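Local coordinates for Low density lipoprotein receptor adapter protein 1 (Rattus norvegicus, PDB 3SO6) that serves as a clathrin-associated sorting adapter whose phosphotyrosine-binding domain grips the NPXY internalization motif of the LDL receptor for endocytosis, at residues L15-P19 with S98-H102; P19-S25 with S75-K81. All blocks are in the same frame, centred on the assembly; numbering follows the deposited sequence. Where two conformers were deposited one is given.

Interaction 1: residues L15-P19 with S98-H102; sequences LVERP and SLECH
L99 lies against the turn that leaves strand 4-16. Its CB sits 3.5 Å from V16 O and also touches V16 CG2, the two side chains crossing at about a right angle. CG, anti to the carbonyl carbon (chi1 -53°), is 4.2 Å from V16 O and carries CD1 to the backbone beyond, 3.4 Å from R18 C, and on to the P19 ring, whose CD is 3.8 Å away. The backbones join through V16 N to L99 O (3.0 Å); a water takes over where the strands diverge, giving a proton to V16 O and accepting one from L99 N. L15 CD2 reaches over to E100 CG at 3.7 Å. E100 then runs out extended to H102, whose NE2 binds OE1 at 2.8 Å, in the imidazole plane but above that of the carboxylate. With an alanine at E100, H102 NE2 would probably lose this acceptor and L15 CD2 its methylene neighbour. On the other face V16 CG1 packs on C101 CB beneath helix 22-38. This is the antiparallel pairing of the first and last strands in the PTB fold; L99 and P19 both touch an aromatic side chain of the bound receptor peptide.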
loop_
_atom_site.group_PDB
_atom_site.type_symbol
_atom_site.label_atom_id
_atom_site.label_comp_id
_atom_site.label_asym_id
_atom_site.label_seq_id
_atom_site.Cartn_x
_atom_site.Cartn_y
_atom_site.Cartn_z
ATOM N N LEU A 15 -6.375 8.930 7.725
ATOM C CA LEU A 15 -6.634 7.893 8.772
ATOM C C LEU A 15 -7.912 7.128 8.436
ATOM O O LEU A 15 -8.867 7.664 7.816
ATOM C CB LEU A 15 -6.738 8.529 10.188
ATOM C CG LEU A 15 -5.345 9.026 10.678
ATOM C CD1 LEU A 15 -5.340 9.474 12.134
ATOM C CD2 LEU A 15 -4.207 8.065 10.552
ATOM N N VAL A 16 -7.958 5.861 8.808
ATOM C CA VAL A 16 -9.171 5.064 8.697
ATOM C C VAL A 16 -9.454 4.461 10.070
ATOM O O VAL A 16 -8.532 4.286 10.888
ATOM C CB VAL A 16 -9.038 3.950 7.621
ATOM C CG1 VAL A 16 -8.946 4.610 6.208
ATOM C CG2 VAL A 16 -7.845 3.023 7.876
ATOM N N GLU A 17 -10.696 4.067 10.289
ATOM C CA GLU A 17 -10.996 3.623 11.657
ATOM C C GLU A 17 -10.955 2.111 11.876
ATOM O O GLU A 17 -10.947 1.685 13.058
ATOM C CB GLU A 17 -12.307 4.252 12.182
ATOM C CG GLU A 17 -12.246 5.821 12.289
ATOM C CD GLU A 17 -11.060 6.344 13.145
ATOM O OE1 GLU A 17 -10.999 6.026 14.352
ATOM O OE2 GLU A 17 -10.195 7.091 12.599
ATOM N N ARG A 18 -10.818 1.335 10.797
ATOM C CA ARG A 18 -10.736 -0.116 10.883
ATOM C C ARG A 18 -9.711 -0.554 9.858
ATOM O O ARG A 18 -9.450 0.237 8.911
ATOM C CB ARG A 18 -12.106 -0.807 10.665
ATOM C CG ARG A 18 -13.132 -0.360 11.640
ATOM C CD ARG A 18 -14.508 -0.977 11.428
ATOM N NE ARG A 18 -15.004 -0.790 10.088
ATOM C CZ ARG A 18 -15.578 0.310 9.637
ATOM N NH1 ARG A 18 -15.814 1.354 10.457
ATOM N NH2 ARG A 18 -16.044 0.339 8.374
ATOM N N PRO A 19 -9.131 -1.771 10.026
ATOM C CA PRO A 19 -8.010 -2.109 9.111
ATOM C C PRO A 19 -8.394 -2.661 7.715
ATOM O O PRO A 19 -7.558 -2.681 6.796
ATOM C CB PRO A 19 -7.256 -3.164 9.911
ATOM C CG PRO A 19 -8.330 -3.759 10.881
ATOM C CD PRO A 19 -9.183 -2.619 11.234
ATOM N N SER A 98 -2.643 3.865 15.348
ATOM C CA SER A 98 -3.509 4.444 14.313
ATOM C C SER A 98 -3.292 3.736 12.966
ATOM O O SER A 98 -2.248 3.121 12.720
ATOM C CB SER A 98 -3.292 5.922 14.105
ATOM O OG SER A 98 -2.000 6.130 13.580
ATOM N N LEU A 99 -4.315 3.821 12.149
ATOM C CA LEU A 99 -4.393 3.095 10.869
ATOM C C LEU A 99 -4.411 4.131 9.775
ATOM O O LEU A 99 -5.233 5.061 9.817
ATOM C CB LEU A 99 -5.630 2.266 10.788
ATOM C CG LEU A 99 -5.857 1.294 11.972
ATOM C CD1 LEU A 99 -7.199 0.549 11.836
ATOM C CD2 LEU A 99 -4.623 0.371 12.266
ATOM N N GLU A 100 -3.501 3.986 8.807
ATOM C CA GLU A 100 -3.362 4.983 7.763
ATOM C C GLU A 100 -3.608 4.352 6.369
ATOM O O GLU A 100 -3.019 3.293 6.059
ATOM C CB GLU A 100 -1.928 5.553 7.691
ATOM C CG GLU A 100 -1.427 6.091 9.107
ATOM C CD GLU A 100 0.056 6.461 9.076
ATOM O OE1 GLU A 100 0.848 5.899 8.241
ATOM O OE2 GLU A 100 0.490 7.238 9.946
ATOM N N CYS A 101 -4.368 5.043 5.503
ATOM C CA CYS A 101 -4.494 4.639 4.128
ATOM C C CYS A 101 -3.585 5.553 3.317
ATOM O O CYS A 101 -3.731 6.795 3.388
ATOM C CB CYS A 101 -5.976 4.758 3.678
ATOM S SG CYS A 101 -6.196 4.282 1.969
ATOM N N HIS A 102 -2.698 4.915 2.548
ATOM C CA HIS A 102 -1.791 5.630 1.672
ATOM C C HIS A 102 -2.109 5.313 0.198
ATOM O O HIS A 102 -2.260 4.135 -0.166
ATOM C CB HIS A 102 -0.323 5.239 1.914
ATOM C CG HIS A 102 0.182 5.638 3.271
ATOM N ND1 HIS A 102 0.954 6.756 3.488
ATOM C CD2 HIS A 102 -0.017 5.073 4.493
ATOM C CE1 HIS A 102 1.265 6.834 4.773
ATOM N NE2 HIS A 102 0.655 5.852 5.420
HETATM O O HOH W 1 -6.784 4.946 13.031
#

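Interaction 2: residues P19-S25 with S75-K81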
loop_
_atom_site.group_PDB
_atom_site.type_symbol
_atom_site.label_atom_id
_atom_site.label_comp_id
_atom_site.label_asym_id
_atom_site.label_seq_id
_atom_site.Cartn_x
_atom_site.Cartn_y
_atom_site.Cartn_z
ATOM N N PRO A 19 -9.131 -1.771 10.026
ATOM C CA PRO A 19 -8.010 -2.109 9.111
ATOM C C PRO A 19 -8.394 -2.661 7.715
ATOM O O PRO A 19 -7.558 -2.681 6.796
ATOM C CB PRO A 19 -7.256 -3.164 9.911
ATOM C CG PRO A 19 -8.330 -3.759 10.881
ATOM C CD PRO A 19 -9.183 -2.619 11.234
ATOM N N LYS A 20 -9.597 -3.171 7.559
ATOM C CA LYS A 20 -9.833 -3.945 6.336
ATOM C C LYS A 20 -11.170 -3.716 5.844
ATOM O O LYS A 20 -12.132 -3.747 6.625
ATOM C CB LYS A 20 -9.734 -5.478 6.555
ATOM C CG LYS A 20 -8.377 -5.964 7.125
ATOM C CD LYS A 20 -8.318 -7.469 7.349
ATOM C CE LYS A 20 -7.101 -7.776 8.162
ATOM N NZ LYS A 20 -5.825 -7.969 7.400
ATOM N N GLY A 21 -11.299 -3.572 4.532
ATOM C CA GLY A 21 -12.577 -3.501 3.906
ATOM C C GLY A 21 -12.639 -2.431 2.849
ATOM O O GLY A 21 -12.165 -1.289 2.972
ATOM N N GLU A 22 -13.396 -2.788 1.828
ATOM C CA GLU A 22 -13.488 -1.905 0.696
ATOM C C GLU A 22 -14.279 -0.614 1.001
ATOM O O GLU A 22 -14.108 0.449 0.352
ATOM C CB GLU A 22 -14.080 -2.550 -0.549
ATOM C CG GLU A 22 -14.011 -1.738 -1.843
ATOM C CD GLU A 22 -14.691 -2.436 -3.023
ATOM O OE1 GLU A 22 -15.376 -3.502 -2.846
ATOM O OE2 GLU A 22 -14.602 -1.900 -4.146
ATOM N N GLU A 23 -15.196 -0.730 1.994
ATOM C CA GLU A 23 -15.952 0.475 2.342
ATOM C C GLU A 23 -15.022 1.562 2.898
ATOM O O GLU A 23 -15.212 2.790 2.676
ATOM C CB GLU A 23 -17.101 0.148 3.295
ATOM C CG GLU A 23 -16.772 -0.075 4.759
ATOM C CD GLU A 23 -16.011 -1.345 5.133
ATOM O OE1 GLU A 23 -15.532 -2.121 4.282
ATOM O OE2 GLU A 23 -15.867 -1.601 6.334
ATOM N N LEU A 24 -14.005 1.110 3.598
ATOM C CA LEU A 24 -13.038 1.982 4.218
ATOM C C LEU A 24 -12.124 2.553 3.173
ATOM O O LEU A 24 -11.844 3.769 3.170
ATOM C CB LEU A 24 -12.150 1.194 5.268
ATOM C CG LEU A 24 -12.875 0.730 6.499
ATOM C CD1 LEU A 24 -12.464 -0.682 6.968
ATOM C CD2 LEU A 24 -12.763 1.769 7.591
ATOM N N SER A 25 -11.571 1.669 2.333
ATOM C CA SER A 25 -10.601 2.137 1.356
ATOM C C SER A 25 -11.249 3.045 0.325
ATOM O O SER A 25 -10.606 3.994 -0.119
ATOM C CB SER A 25 -9.852 0.977 0.699
ATOM O OG SER A 25 -10.687 0.124 -0.024
ATOM N N SER A 75 -2.594 -4.133 6.430
ATOM C CA SER A 75 -3.783 -4.955 6.585
ATOM C C SER A 75 -4.476 -5.248 5.319
ATOM O O SER A 75 -5.177 -6.266 5.230
ATOM C CB SER A 75 -4.768 -4.271 7.547
ATOM O OG SER A 75 -4.932 -2.938 7.145
ATOM N N TYR A 76 -4.340 -4.385 4.301
ATOM C CA TYR A 76 -5.300 -4.415 3.163
ATOM C C TYR A 76 -4.668 -3.668 1.996
ATOM O O TYR A 76 -3.953 -2.674 2.225
ATOM C CB TYR A 76 -6.590 -3.699 3.643
ATOM C CG TYR A 76 -7.822 -3.899 2.749
ATOM C CD1 TYR A 76 -8.532 -5.086 2.724
ATOM C CD2 TYR A 76 -8.299 -2.836 1.931
ATOM C CE1 TYR A 76 -9.658 -5.222 1.935
ATOM C CE2 TYR A 76 -9.398 -3.001 1.116
ATOM C CZ TYR A 76 -10.074 -4.181 1.116
ATOM O OH TYR A 76 -11.157 -4.325 0.282
ATOM N N CYS A 77 -4.996 -4.056 0.767
ATOM C CA CYS A 77 -4.654 -3.251 -0.348
ATOM C C CYS A 77 -5.749 -3.294 -1.403
ATOM O O CYS A 77 -6.568 -4.204 -1.400
ATOM C CB CYS A 77 -3.298 -3.597 -0.957
ATOM S SG CYS A 77 -3.229 -5.195 -1.775
ATOM N N THR A 78 -5.710 -2.307 -2.294
ATOM C CA THR A 78 -6.799 -2.118 -3.263
ATOM C C THR A 78 -6.350 -1.457 -4.563
ATOM O O THR A 78 -5.548 -0.534 -4.510
ATOM C CB THR A 78 -7.940 -1.279 -2.603
ATOM O OG1 THR A 78 -9.007 -1.086 -3.512
ATOM C CG2 THR A 78 -7.470 0.144 -2.161
ATOM N N ALA A 79 -6.922 -1.912 -5.677
ATOM C CA ALA A 79 -6.996 -1.128 -6.859
ATOM C C ALA A 79 -8.424 -0.531 -6.793
ATOM O O ALA A 79 -9.417 -1.288 -6.889
ATOM C CB ALA A 79 -6.796 -1.984 -8.076
ATOM N N ASP A 80 -8.539 0.768 -6.570
ATOM C CA ASP A 80 -9.885 1.373 -6.251
ATOM C C ASP A 80 -10.881 1.238 -7.406
ATOM O O ASP A 80 -10.499 1.283 -8.580
ATOM C CB ASP A 80 -9.646 2.864 -5.882
ATOM C CG ASP A 80 -10.842 3.487 -5.240
ATOM O OD1 ASP A 80 -11.223 3.046 -4.156
ATOM O OD2 ASP A 80 -11.409 4.446 -5.816
ATOM N N LYS A 81 -12.161 1.033 -7.063
ATOM C CA LYS A 81 -13.194 0.937 -8.121
ATOM C C LYS A 81 -13.483 2.272 -8.775
ATOM O O LYS A 81 -13.455 2.385 -10.007
ATOM C CB LYS A 81 -14.491 0.425 -7.504
ATOM C CG LYS A 81 -15.617 0.196 -8.528
ATOM C CD LYS A 81 -16.898 -0.265 -7.808
ATOM C CE LYS A 81 -18.064 -0.295 -8.792
ATOM N NZ LYS A 81 -19.355 -0.586 -8.044
HETATM O O HOH W 2 -13.143 0.377 -4.306
HETATM O O HOH W 3 -10.899 0.846 -2.672
#
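Hydrogen bonds join K20 and P19 to S75. S75 OG bonds to P19 O (2.7 Å) and also has I90 O as a partner; K20, bent at its last torsion (chi4 -86°), brings NZ to S75 O at 2.8 Å, in the carbonyl plane on a lone pair. The same ammonium bonds weakly to the backbone of the bound receptor peptide. Packing centres on Y76, its CG anti to its own N (chi1 -166°), turning the ring under the approach to the helix. G21 N lies 3.4 Å above the middle of one face, and G21 CA makes a CH-pi contact 4.2 Å from the centroid. At G21, the N-cap, a side chain would jam against the preceding carbonyl oxygen. S25 OG comes to the ring edge, and S25 CB meets T78 CG2 at 3.8 Å. At the far end one water links S25 OG, T78 OG1 and D80 OD1, another E22 OE2, D80 OD1 and K81 N; H83 N holds D80 OD2. E22 OE2 and T78 OG1 also bind polar side chains of the peptide. Residues 76-79 pair antiparallel with the receptor tail, extending the sheet: this is the peptide-binding edge strand of a PTB domain.

Overall arrangement
Both interactions are partly buried and share P19, where the chain passes from strand 4-16 to helix 22-38. Interaction 1 holds neighbouring strands within the sheet, by one backbone bond, one water between main-chain atoms and aliphatic packing; V16 and C101 are buried, while L15 is exposed. Interaction 2, about 10 Å away between centres, instead sets the start of the helix against edge strand 74-79, with a buried tyrosine, side-chain-to-backbone bonds and waters bridging mainly side chains, and exposed K81 at its far end. The salt bridge from R18 NH2 to E23 OE2 (2.8 Å) ties the two together. In interaction 1 the peptide is met by packing on an aromatic side chain; interaction 2 adds strand pairing and polar bonds.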